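Local coordinates for SusD family protein (Bacteroides uniformis, PDB 7KV1), which probably binds beta-glucan at the cell surface of a gut bacterium, as a SusD-like surface glycan-binding protein built on tetratricopeptide repeats, at residues A[234-237]-A[238-242]; A[254-257]-A[258-261]; A[406-409]-A[410-413]; A[433-436]-A[437-440]. All blocks are in the same frame, centred on the assembly; numbering follows the deposited sequence.

Contact 1: residues A[234-237]-A[238-242]; sequences YMVY and AEMVM. With EDO (1,2-ethanediol), chain D.
Tyr-237 and Val-241, one helical turn apart, meet as a ring and a methyl group. The aromatic plane of Tyr-237 receives CG2 of Val-241 over one face, 4.0 Å from the ring centroid and 21° off the ring normal, a CH-pi contact displaced toward the CE2 rim. Two first torsions bring this about: CG of Tyr-237 stands anti to its backbone N (chi1 -175°), and CG2 of Val-241 lies beside its own backbone N, so the methyl leans back toward the preceding turn. The phenol oxygen of Tyr-237 is bonded to Glu-197, while the ring of Tyr-256 meets the Tyr-237 ring edge-to-face.

On another flank of helix 230-244, Val-236 and Met-240 run alongside each other and point the same way. CG1 of Val-236 touches SD of Met-240 at 4.0 Å, before the thioether chain bends at its last torsion. Beneath these pairs run four main-chain bonds of the i to i+4 pattern, the shortest from Met-240 N to Val-236 O at 2.8 Å.

Glu-239 departs from this apolar pattern. Its extended chain brings OE2 to an ethanediol, probably from the crystallisation liquor, whose O2 donates to Glu-239 OE2 at 2.6 Å; OE2 also accepts from Asn-157, and OE1 is bonded to Tyr-406.

The chemistry is that of a helix packed on several sides in the helical part of a SusD-type, tetratricopeptide-related fold: methyl, thioether and ring surfaces fill the spaces between helices, and the carboxylate of Glu-239 has both oxygens supplied with hydrogen-bond partners, which probably favours its charged form.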
loop_
_atom_site.group_PDB
_atom_site.type_symbol
_atom_site.label_atom_id
_atom_site.label_comp_id
_atom_site.label_asym_id
_atom_site.label_seq_id
_atom_site.Cartn_x
_atom_site.Cartn_y
_atom_site.Cartn_z
ATOM N N TYR A 234 13.224 0.869 6.499
ATOM C CA TYR A 234 13.776 1.852 5.529
ATOM C C TYR A 234 12.693 2.303 4.520
ATOM O O TYR A 234 12.625 3.475 4.179
ATOM C CB TYR A 234 14.982 1.260 4.787
ATOM C CG TYR A 234 16.215 1.012 5.618
ATOM C CD1 TYR A 234 16.358 1.507 6.906
ATOM C CD2 TYR A 234 17.299 0.356 5.065
ATOM C CE1 TYR A 234 17.502 1.263 7.652
ATOM C CE2 TYR A 234 18.462 0.135 5.787
ATOM C CZ TYR A 234 18.567 0.595 7.087
ATOM O OH TYR A 234 19.728 0.382 7.782
ATOM N N MET A 235 11.882 1.378 4.023
ATOM C CA MET A 235 10.840 1.662 3.005
ATOM C C MET A 235 9.711 2.471 3.654
ATOM O O MET A 235 9.198 3.389 3.028
ATOM C CB MET A 235 10.347 0.354 2.374
ATOM C CG MET A 235 11.457 -0.335 1.553
ATOM S SD MET A 235 12.086 0.693 0.164
ATOM C CE MET A 235 10.705 0.688 -0.974
ATOM N N VAL A 236 9.348 2.166 4.886
ATOM C CA VAL A 236 8.316 2.971 5.605
ATOM C C VAL A 236 8.880 4.382 5.809
ATOM O O VAL A 236 8.163 5.395 5.588
ATOM C CB VAL A 236 7.909 2.322 6.938
ATOM C CG1 VAL A 236 6.969 3.253 7.695
ATOM C CG2 VAL A 236 7.253 0.966 6.726
ATOM N N TYR A 237 10.151 4.456 6.201
ATOM C CA TYR A 237 10.826 5.746 6.487
ATOM C C TYR A 237 10.740 6.611 5.220
ATOM O O TYR A 237 10.283 7.740 5.310
ATOM C CB TYR A 237 12.262 5.530 6.966
ATOM C CG TYR A 237 12.962 6.793 7.388
ATOM C CD1 TYR A 237 12.812 7.271 8.677
ATOM C CD2 TYR A 237 13.722 7.538 6.510
ATOM C CE1 TYR A 237 13.433 8.423 9.101
ATOM C CE2 TYR A 237 14.353 8.692 6.916
ATOM C CZ TYR A 237 14.250 9.111 8.229
ATOM O OH TYR A 237 14.853 10.253 8.651
ATOM N N ALA A 238 11.176 6.070 4.078
ATOM C CA ALA A 238 11.187 6.768 2.783
ATOM C C ALA A 238 9.755 7.176 2.454
ATOM O O ALA A 238 9.540 8.321 2.101
ATOM C CB ALA A 238 11.778 5.897 1.711
ATOM N N GLU A 239 8.815 6.250 2.579
ATOM C CA GLU A 239 7.397 6.499 2.265
ATOM C C GLU A 239 6.893 7.687 3.070
ATOM O O GLU A 239 6.285 8.594 2.474
ATOM C CB GLU A 239 6.557 5.259 2.586
ATOM C CG GLU A 239 5.079 5.507 2.353
ATOM C CD GLU A 239 4.262 4.258 2.530
ATOM O OE1 GLU A 239 4.667 3.207 1.952
ATOM O OE2 GLU A 239 3.246 4.342 3.240
ATOM N N MET A 240 7.140 7.691 4.378
ATOM C CA MET A 240 6.587 8.750 5.239
ATOM C C MET A 240 7.261 10.084 4.932
ATOM O O MET A 240 6.551 11.108 4.849
ATOM C CB MET A 240 6.786 8.390 6.708
ATOM C CG MET A 240 5.899 7.258 7.115
ATOM S SD MET A 240 5.954 6.929 8.896
ATOM C CE MET A 240 5.663 8.552 9.606
ATOM N N VAL A 241 8.595 10.093 4.843
ATOM C CA VAL A 241 9.338 11.343 4.551
ATOM C C VAL A 241 8.799 11.905 3.216
ATOM O O VAL A 241 8.479 13.118 3.116
ATOM C CB VAL A 241 10.845 11.029 4.516
ATOM C CG1 VAL A 241 11.626 12.135 3.846
ATOM C CG2 VAL A 241 11.390 10.781 5.909
ATOM N N MET A 242 8.635 11.059 2.207
ATOM C CA MET A 242 8.191 11.574 0.881
ATOM C C MET A 242 6.741 12.090 0.983
ATOM O O MET A 242 6.401 13.117 0.374
ATOM C CB MET A 242 8.373 10.480 -0.172
ATOM C CG MET A 242 9.870 10.144 -0.393
ATOM S SD MET A 242 10.110 8.607 -1.319
ATOM C CE MET A 242 9.877 9.229 -2.986
HETATM C C1 EDO D . -0.368 3.685 4.089
HETATM O O1 EDO D . -0.839 2.552 4.802
HETATM C C2 EDO D . 0.247 3.330 2.789
HETATM O O2 EDO D . 1.403 2.510 2.949
#

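Contact 2: residues A[254-257]-A[258-261]; sequences LGYM and KELI. With NCO (cobalt hexammine(III)), chain C.
Leu-254 and Lys-258 begin a series of contacts between residues three and four apart in helix 250-262, one of the helices of the tetratricopeptide-type SusD fold. The main-chain bonds are uneven. Lys-258 N gives Leu-254 O a straight bond of 2.8 Å, and Ile-261 N reaches Met-257 O in the carbonyl plane; between them, Leu-260 N makes weak bonds to both Tyr-256 O and Met-257 O.

Apolar contacts join residues three or four apart. The methylene CD of Lys-258 crosses the branch of Leu-254, 4.0 Å from its CG, before the chain turns at chi3 (76°) and carries NZ toward Glu-429 in a long, weak ion pair. CE of Met-257 approaches CD1 of Leu-260 more loosely, at 4.3 Å.

A polar atom meets an aromatic edge at Tyr-256. The ring and the Glu-259 carboxylate lie side by side, their planes 62° apart, with OE2 in the ring plane 3.3 Å from CD1. The partly positive ring hydrogens on this rim would probably suit the carboxylate oxygen. The other oxygen, OE1, is bonded to Tyr-234, whose ring stacks on that of Tyr-256.

Near the helix end the main chain takes part in binding a cobalt hexammine. The carbonyls of Ser-263 and Phe-266 and the hydroxyl of Tyr-408 also bond it, but three of its ammines, N2, N4 and N5, converge on the one carbonyl oxygen of Ile-261, N5 lying 2.9 Å from that O.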
loop_
_atom_site.group_PDB
_atom_site.type_symbol
_atom_site.label_atom_id
_atom_site.label_comp_id
_atom_site.label_asym_id
_atom_site.label_seq_id
_atom_site.Cartn_x
_atom_site.Cartn_y
_atom_site.Cartn_z
ATOM N N LEU A 254 17.426 8.829 1.492
ATOM C CA LEU A 254 18.281 8.427 0.338
ATOM C C LEU A 254 19.362 7.468 0.810
ATOM O O LEU A 254 19.525 6.419 0.204
ATOM C CB LEU A 254 18.893 9.676 -0.271
ATOM C CG LEU A 254 19.793 9.457 -1.481
ATOM C CD1 LEU A 254 19.106 8.532 -2.482
ATOM C CD2 LEU A 254 20.107 10.812 -2.105
ATOM N N GLY A 255 20.038 7.808 1.903
ATOM C CA GLY A 255 21.049 6.937 2.537
ATOM C C GLY A 255 20.491 5.549 2.774
ATOM O O GLY A 255 21.152 4.567 2.389
ATOM N N TYR A 256 19.280 5.434 3.304
ATOM C CA TYR A 256 18.679 4.110 3.606
ATOM C C TYR A 256 18.402 3.357 2.311
ATOM O O TYR A 256 18.666 2.146 2.268
ATOM C CB TYR A 256 17.422 4.242 4.455
ATOM C CG TYR A 256 17.641 4.777 5.851
ATOM C CD1 TYR A 256 18.760 4.426 6.585
ATOM C CD2 TYR A 256 16.730 5.624 6.454
ATOM C CE1 TYR A 256 18.984 4.908 7.862
ATOM C CE2 TYR A 256 16.915 6.079 7.753
ATOM C CZ TYR A 256 18.046 5.721 8.465
ATOM O OH TYR A 256 18.274 6.178 9.745
ATOM N N MET A 257 17.870 4.045 1.297
ATOM C CA MET A 257 17.632 3.435 -0.032
ATOM C C MET A 257 18.969 2.938 -0.611
ATOM O O MET A 257 18.997 1.782 -1.059
ATOM C CB MET A 257 16.933 4.395 -0.991
ATOM C CG MET A 257 15.586 4.854 -0.487
ATOM S SD MET A 257 14.372 3.562 -0.259
ATOM C CE MET A 257 14.592 3.117 1.466
ATOM N N LYS A 258 20.041 3.736 -0.551
ATOM C CA LYS A 258 21.384 3.335 -1.067
ATOM C C LYS A 258 21.964 2.155 -0.288
ATOM O O LYS A 258 22.669 1.367 -0.918
ATOM C CB LYS A 258 22.343 4.522 -1.065
ATOM C CG LYS A 258 22.046 5.475 -2.208
ATOM C CD LYS A 258 22.690 6.824 -2.075
ATOM C CE LYS A 258 24.165 6.839 -2.388
ATOM N NZ LYS A 258 24.601 8.253 -2.358
ATOM N N GLU A 259 21.667 1.996 1.006
ATOM C CA GLU A 259 22.085 0.762 1.721
ATOM C C GLU A 259 21.430 -0.449 1.048
ATOM O O GLU A 259 22.071 -1.476 0.990
ATOM C CB GLU A 259 21.658 0.714 3.188
ATOM C CG GLU A 259 22.255 1.805 4.036
ATOM C CD GLU A 259 21.878 1.660 5.508
ATOM O OE1 GLU A 259 21.890 0.519 6.024
ATOM O OE2 GLU A 259 21.553 2.699 6.120
ATOM N N LEU A 260 20.155 -0.374 0.652
ATOM C CA LEU A 260 19.484 -1.548 0.043
ATOM C C LEU A 260 20.060 -1.764 -1.361
ATOM O O LEU A 260 20.258 -2.917 -1.736
ATOM C CB LEU A 260 17.968 -1.314 -0.004
ATOM C CG LEU A 260 17.296 -1.207 1.361
ATOM C CD1 LEU A 260 15.803 -1.029 1.196
ATOM C CD2 LEU A 260 17.644 -2.400 2.241
ATOM N N ILE A 261 20.280 -0.683 -2.113
ATOM C CA ILE A 261 20.900 -0.736 -3.473
ATOM C C ILE A 261 22.344 -1.279 -3.356
ATOM O O ILE A 261 22.776 -1.972 -4.274
ATOM C CB ILE A 261 20.790 0.649 -4.137
ATOM C CG1 ILE A 261 19.325 1.024 -4.365
ATOM C CG2 ILE A 261 21.563 0.724 -5.434
ATOM C CD1 ILE A 261 19.110 2.468 -4.697
HETATM CO CO NCO C . 22.585 -5.087 -6.290
HETATM N N1 NCO C . 22.648 -6.880 -5.389
HETATM N N2 NCO C . 22.610 -3.233 -7.027
HETATM N N3 NCO C . 23.855 -5.691 -7.801
HETATM N N4 NCO C . 24.126 -4.527 -5.198
HETATM N N5 NCO C . 21.318 -4.435 -4.828
HETATM N N6 NCO C . 21.056 -5.636 -7.418
#

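Contact 3: residues A[406-409]-A[410-413]; sequences YRYA and ETLL. With NCO (cobalt hexammine(III)), chain C.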
loop_
_atom_site.group_PDB
_atom_site.type_symbol
_atom_site.label_atom_id
_atom_site.label_comp_id
_atom_site.label_asym_id
_atom_site.label_seq_id
_atom_site.Cartn_x
_atom_site.Cartn_y
_atom_site.Cartn_z
ATOM N N TYR A 406 6.074 -3.887 -0.379
ATOM C CA TYR A 406 7.312 -3.154 -0.738
ATOM C C TYR A 406 8.139 -4.034 -1.662
ATOM O O TYR A 406 8.457 -5.133 -1.248
ATOM C CB TYR A 406 8.128 -2.789 0.502
ATOM C CG TYR A 406 7.499 -1.694 1.318
ATOM C CD1 TYR A 406 7.077 -0.524 0.702
ATOM C CD2 TYR A 406 7.282 -1.847 2.677
ATOM C CE1 TYR A 406 6.446 0.473 1.432
ATOM C CE2 TYR A 406 6.676 -0.844 3.419
ATOM C CZ TYR A 406 6.242 0.318 2.791
ATOM O OH TYR A 406 5.593 1.297 3.487
ATOM N N ARG A 407 8.466 -3.536 -2.851
ATOM C CA ARG A 407 9.374 -4.199 -3.820
ATOM C C ARG A 407 10.635 -3.342 -4.017
ATOM O O ARG A 407 10.570 -2.113 -3.956
ATOM C CB ARG A 407 8.674 -4.367 -5.173
ATOM C CG ARG A 407 7.406 -5.190 -5.087
ATOM C CD ARG A 407 6.975 -5.606 -6.456
ATOM N NE ARG A 407 6.239 -4.643 -7.246
ATOM C CZ ARG A 407 6.664 -4.065 -8.374
ATOM N NH1 ARG A 407 7.904 -4.224 -8.797
ATOM N NH2 ARG A 407 5.830 -3.302 -9.071
ATOM N N TYR A 408 11.731 -3.975 -4.367
ATOM C CA TYR A 408 13.006 -3.278 -4.647
ATOM C C TYR A 408 12.859 -2.320 -5.853
ATOM O O TYR A 408 13.675 -1.386 -5.911
ATOM C CB TYR A 408 14.116 -4.318 -4.812
ATOM C CG TYR A 408 15.485 -3.788 -5.142
ATOM C CD1 TYR A 408 16.256 -3.127 -4.193
ATOM C CD2 TYR A 408 16.012 -3.947 -6.408
ATOM C CE1 TYR A 408 17.523 -2.664 -4.504
ATOM C CE2 TYR A 408 17.289 -3.513 -6.727
ATOM C CZ TYR A 408 18.033 -2.844 -5.781
ATOM O OH TYR A 408 19.280 -2.403 -6.094
ATOM N N ALA A 409 11.888 -2.495 -6.762
ATOM C CA ALA A 409 11.604 -1.484 -7.817
ATOM C C ALA A 409 11.317 -0.130 -7.150
ATOM O O ALA A 409 11.843 0.904 -7.601
ATOM C CB ALA A 409 10.481 -1.908 -8.741
ATOM N N GLU A 410 10.583 -0.144 -6.034
ATOM C CA GLU A 410 10.242 1.081 -5.288
ATOM C C GLU A 410 11.476 1.652 -4.569
ATOM O O GLU A 410 11.604 2.887 -4.486
ATOM C CB GLU A 410 9.051 0.806 -4.365
ATOM C CG GLU A 410 8.479 2.068 -3.807
ATOM C CD GLU A 410 7.263 1.965 -2.910
ATOM O OE1 GLU A 410 6.811 0.840 -2.584
ATOM O OE2 GLU A 410 6.712 3.044 -2.631
ATOM N N THR A 411 12.378 0.808 -4.069
ATOM C CA THR A 411 13.700 1.253 -3.546
ATOM C C THR A 411 14.404 2.095 -4.620
ATOM O O THR A 411 14.837 3.224 -4.308
ATOM C CB THR A 411 14.546 0.061 -3.085
ATOM O OG1 THR A 411 13.756 -0.823 -2.275
ATOM C CG2 THR A 411 15.784 0.529 -2.356
ATOM N N LEU A 412 14.491 1.593 -5.857
ATOM C CA LEU A 412 15.265 2.272 -6.929
ATOM C C LEU A 412 14.568 3.592 -7.263
ATOM O O LEU A 412 15.265 4.623 -7.334
ATOM C CB LEU A 412 15.385 1.356 -8.155
ATOM C CG LEU A 412 16.305 0.141 -7.995
ATOM C CD1 LEU A 412 16.030 -0.865 -9.095
ATOM C CD2 LEU A 412 17.791 0.524 -8.002
ATOM N N LEU A 413 13.240 3.586 -7.407
ATOM C CA LEU A 413 12.482 4.798 -7.800
ATOM C C LEU A 413 12.455 5.806 -6.643
ATOM O O LEU A 413 12.510 7.024 -6.929
ATOM C CB LEU A 413 11.094 4.421 -8.315
ATOM C CG LEU A 413 11.076 3.582 -9.602
ATOM C CD1 LEU A 413 9.665 3.245 -10.016
ATOM C CD2 LEU A 413 11.754 4.285 -10.767
HETATM CO CO NCO C . 22.585 -5.087 -6.290
HETATM N N1 NCO C . 22.648 -6.880 -5.389
HETATM N N2 NCO C . 22.610 -3.233 -7.027
HETATM N N3 NCO C . 23.855 -5.691 -7.801
HETATM N N4 NCO C . 24.126 -4.527 -5.198
HETATM N N5 NCO C . 21.318 -4.435 -4.828
HETATM N N6 NCO C . 21.056 -5.636 -7.418
HETATM O O HOH W 1 6.721 -1.543 -3.706
#
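Tyr-408 is held against Thr-411 and Leu-412 at a strand-to-helix junction, where strand 403-407 passes into helix 408-420 with Arg-407 as the N-cap residue. From CB, the chain sets out with CG anti to the backbone N (chi1 178°), which lays the ring along the first turn. CD1 then reaches CB of Thr-411 at 3.8 Å. On the other rim, CE2 touches CD1 of Leu-412, also at 3.8 Å, while CG of Leu-412 sits over one face, offset toward the rim. CZ approaches CD2 of the same leucine, and the terminal OH accepts a bond of 3.1 Å from ammine N5 of cobalt hexammine. A valine at Tyr-408 would probably leave N5 without this acceptor and open a gap beside the Leu-412 methyls.

The backbone turn beneath is irregular at its start: Arg-407 O takes Glu-410 N from above the carbonyl plane and Thr-411 N only weakly, whereas Leu-412 N to Tyr-408 O is a regular bond. The hydroxyl OG1 of Thr-411 is buried with no partner in the model.

At the strand end, Glu-410 stretches back across the edge of the Tyr-406 ring, its carboxylate turned 48° from the ring, with salt bridges to Lys-467 and Arg-458. Its OE1 lies in the ring plane, 3.6 Å from CD1 of Tyr-406, and a water bridges the junction, donating to Glu-410 OE1 at 2.6 Å and accepting from Arg-407 N at 2.8 Å.

Contact 4: residues A[433-436]-A[437-440]; sequences WLNE and VRTR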
loop_
_atom_site.group_PDB
_atom_site.type_symbol
_atom_site.label_atom_id
_atom_site.label_comp_id
_atom_site.label_asym_id
_atom_site.label_seq_id
_atom_site.Cartn_x
_atom_site.Cartn_y
_atom_site.Cartn_z
ATOM N N TRP A 433 19.597 3.994 -11.587
ATOM C CA TRP A 433 18.490 3.343 -10.834
ATOM C C TRP A 433 17.190 3.316 -11.639
ATOM O O TRP A 433 16.607 2.204 -11.778
ATOM C CB TRP A 433 18.303 4.061 -9.503
ATOM C CG TRP A 433 19.543 3.999 -8.682
ATOM C CD1 TRP A 433 20.467 3.008 -8.685
ATOM C CD2 TRP A 433 19.954 4.941 -7.685
ATOM N NE1 TRP A 433 21.448 3.287 -7.770
ATOM C CE2 TRP A 433 21.173 4.468 -7.153
ATOM C CE3 TRP A 433 19.420 6.135 -7.192
ATOM C CZ2 TRP A 433 21.858 5.139 -6.145
ATOM C CZ3 TRP A 433 20.101 6.812 -6.204
ATOM C CH2 TRP A 433 21.311 6.320 -5.703
ATOM N N LEU A 434 16.727 4.461 -12.141
ATOM C CA LEU A 434 15.477 4.482 -12.947
ATOM C C LEU A 434 15.645 3.565 -14.165
ATOM O O LEU A 434 14.704 2.802 -14.465
ATOM C CB LEU A 434 15.111 5.904 -13.379
ATOM C CG LEU A 434 13.750 5.987 -14.077
ATOM C CD1 LEU A 434 12.940 7.148 -13.529
ATOM C CD2 LEU A 434 13.909 6.114 -15.575
ATOM N N ASN A 435 16.821 3.562 -14.810
ATOM C CA ASN A 435 17.004 2.790 -16.069
ATOM C C ASN A 435 17.022 1.282 -15.779
ATOM O O ASN A 435 16.628 0.519 -16.683
ATOM C CB ASN A 435 18.221 3.256 -16.870
ATOM C CG ASN A 435 17.950 4.544 -17.614
ATOM O OD1 ASN A 435 16.788 4.926 -17.749
ATOM N ND2 ASN A 435 19.001 5.215 -18.099
ATOM N N GLU A 436 17.447 0.856 -14.588
ATOM C CA GLU A 436 17.397 -0.580 -14.163
ATOM C C GLU A 436 15.932 -1.059 -14.166
ATOM O O GLU A 436 15.675 -2.180 -14.620
ATOM C CB GLU A 436 18.031 -0.688 -12.777
ATOM C CG GLU A 436 18.514 -2.042 -12.307
ATOM C CD GLU A 436 19.556 -1.926 -11.186
ATOM O OE1 GLU A 436 20.415 -0.969 -11.286
ATOM O OE2 GLU A 436 19.511 -2.750 -10.167
ATOM N N VAL A 437 15.018 -0.225 -13.669
ATOM C CA VAL A 437 13.547 -0.473 -13.701
ATOM C C VAL A 437 13.065 -0.459 -15.158
ATOM O O VAL A 437 12.345 -1.390 -15.527
ATOM C CB VAL A 437 12.773 0.527 -12.819
ATOM C CG1 VAL A 437 11.272 0.323 -12.886
ATOM C CG2 VAL A 437 13.222 0.474 -11.363
ATOM N N ARG A 438 13.399 0.549 -15.952
ATOM C CA ARG A 438 12.935 0.633 -17.371
ATOM C C ARG A 438 13.447 -0.580 -18.147
ATOM O O ARG A 438 12.656 -1.202 -18.853
ATOM C CB ARG A 438 13.434 1.919 -18.009
ATOM C CG ARG A 438 12.734 3.158 -17.484
ATOM C CD ARG A 438 13.009 4.403 -18.296
ATOM N NE ARG A 438 12.592 4.330 -19.685
ATOM C CZ ARG A 438 11.376 4.620 -20.147
ATOM N NH1 ARG A 438 10.377 4.953 -19.330
ATOM N NH2 ARG A 438 11.164 4.544 -21.448
ATOM N N THR A 439 14.722 -0.933 -17.986
ATOM C CA THR A 439 15.348 -2.070 -18.714
ATOM C C THR A 439 14.630 -3.374 -18.351
ATOM O O THR A 439 14.392 -4.187 -19.253
ATOM C CB THR A 439 16.849 -2.182 -18.418
ATOM O OG1 THR A 439 17.395 -0.951 -18.847
ATOM C CG2 THR A 439 17.535 -3.291 -19.187
ATOM N N ARG A 440 14.297 -3.599 -17.071
ATOM C CA ARG A 440 13.611 -4.851 -16.641
ATOM C C ARG A 440 12.265 -4.920 -17.379
ATOM O O ARG A 440 11.791 -6.026 -17.775
ATOM C CB ARG A 440 13.514 -4.903 -15.105
ATOM C CG ARG A 440 13.000 -6.223 -14.544
ATOM C CD ARG A 440 11.466 -6.232 -14.502
ATOM N NE ARG A 440 10.916 -5.346 -13.460
ATOM C CZ ARG A 440 10.858 -5.665 -12.161
ATOM N NH1 ARG A 440 11.328 -6.829 -11.737
ATOM N NH2 ARG A 440 10.354 -4.806 -11.281
#
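Asn-435 O is gripped twice by Thr-439. Both Thr-439 N and Thr-439 OG1 stand 2.7 Å from Asn-435 O and donate to it from opposite faces of its carbonyl plane. The hydroxyl gets there because OG1 lies beside its own backbone N (chi1 -60°), folded back within helix 429-440, a common way for threonine to satisfy its hydroxyl in a helix.

The neighbouring carbonyls are served unevenly. Leu-434 O takes Arg-438 N in its plane at 3.0 Å, Glu-436 O takes Arg-440 N from above its plane, and Val-437 N makes a weak bond of 3.5 Å to Trp-433 O.

Side-chain polar groups find partners in neighbouring segments. Arg-438 runs beside Leu-434, its CD 3.3 Å from CD2 of the leucine, then sends NH1 to Glu-457 and NE to the carbonyl of Ala-444. A serine in place of Arg-438 would probably leave Glu-457 without this positive mate and take away the methylene packing along one side of Leu-434. OD1 of Asn-435 accepts from Leu-446 N.

In this SusD-family region both arginines link the helix's last turn to helix 451-461 by salt bridges, Arg-440 through Glu-461 and also to Glu-285.

Overall arrangement
From the N terminus come contact 1 in helix 230-244, contact 2 in the next helix, 250-262, contact 3 where strand 403-407 enters helix 408-420, and contact 4 in helix 429-440. Each is local, within a helix or, in contact 3, at a strand-to-helix junction, so none closes a long loop, nests in or crosses another: all follow in series. Contact 1 adjoins contacts 2 and 3, with centres about 11 Å away, and contacts 3 and 4 are equally close. Contact 2 reaches contact 4 through Ile-261 and Trp-433, whereas contacts 1 and 4 stay about 11 Å apart at their nearest atoms. Contacts 2 and 3 pack directly, Leu-260 against Thr-411, and both touch the cobalt hexammine.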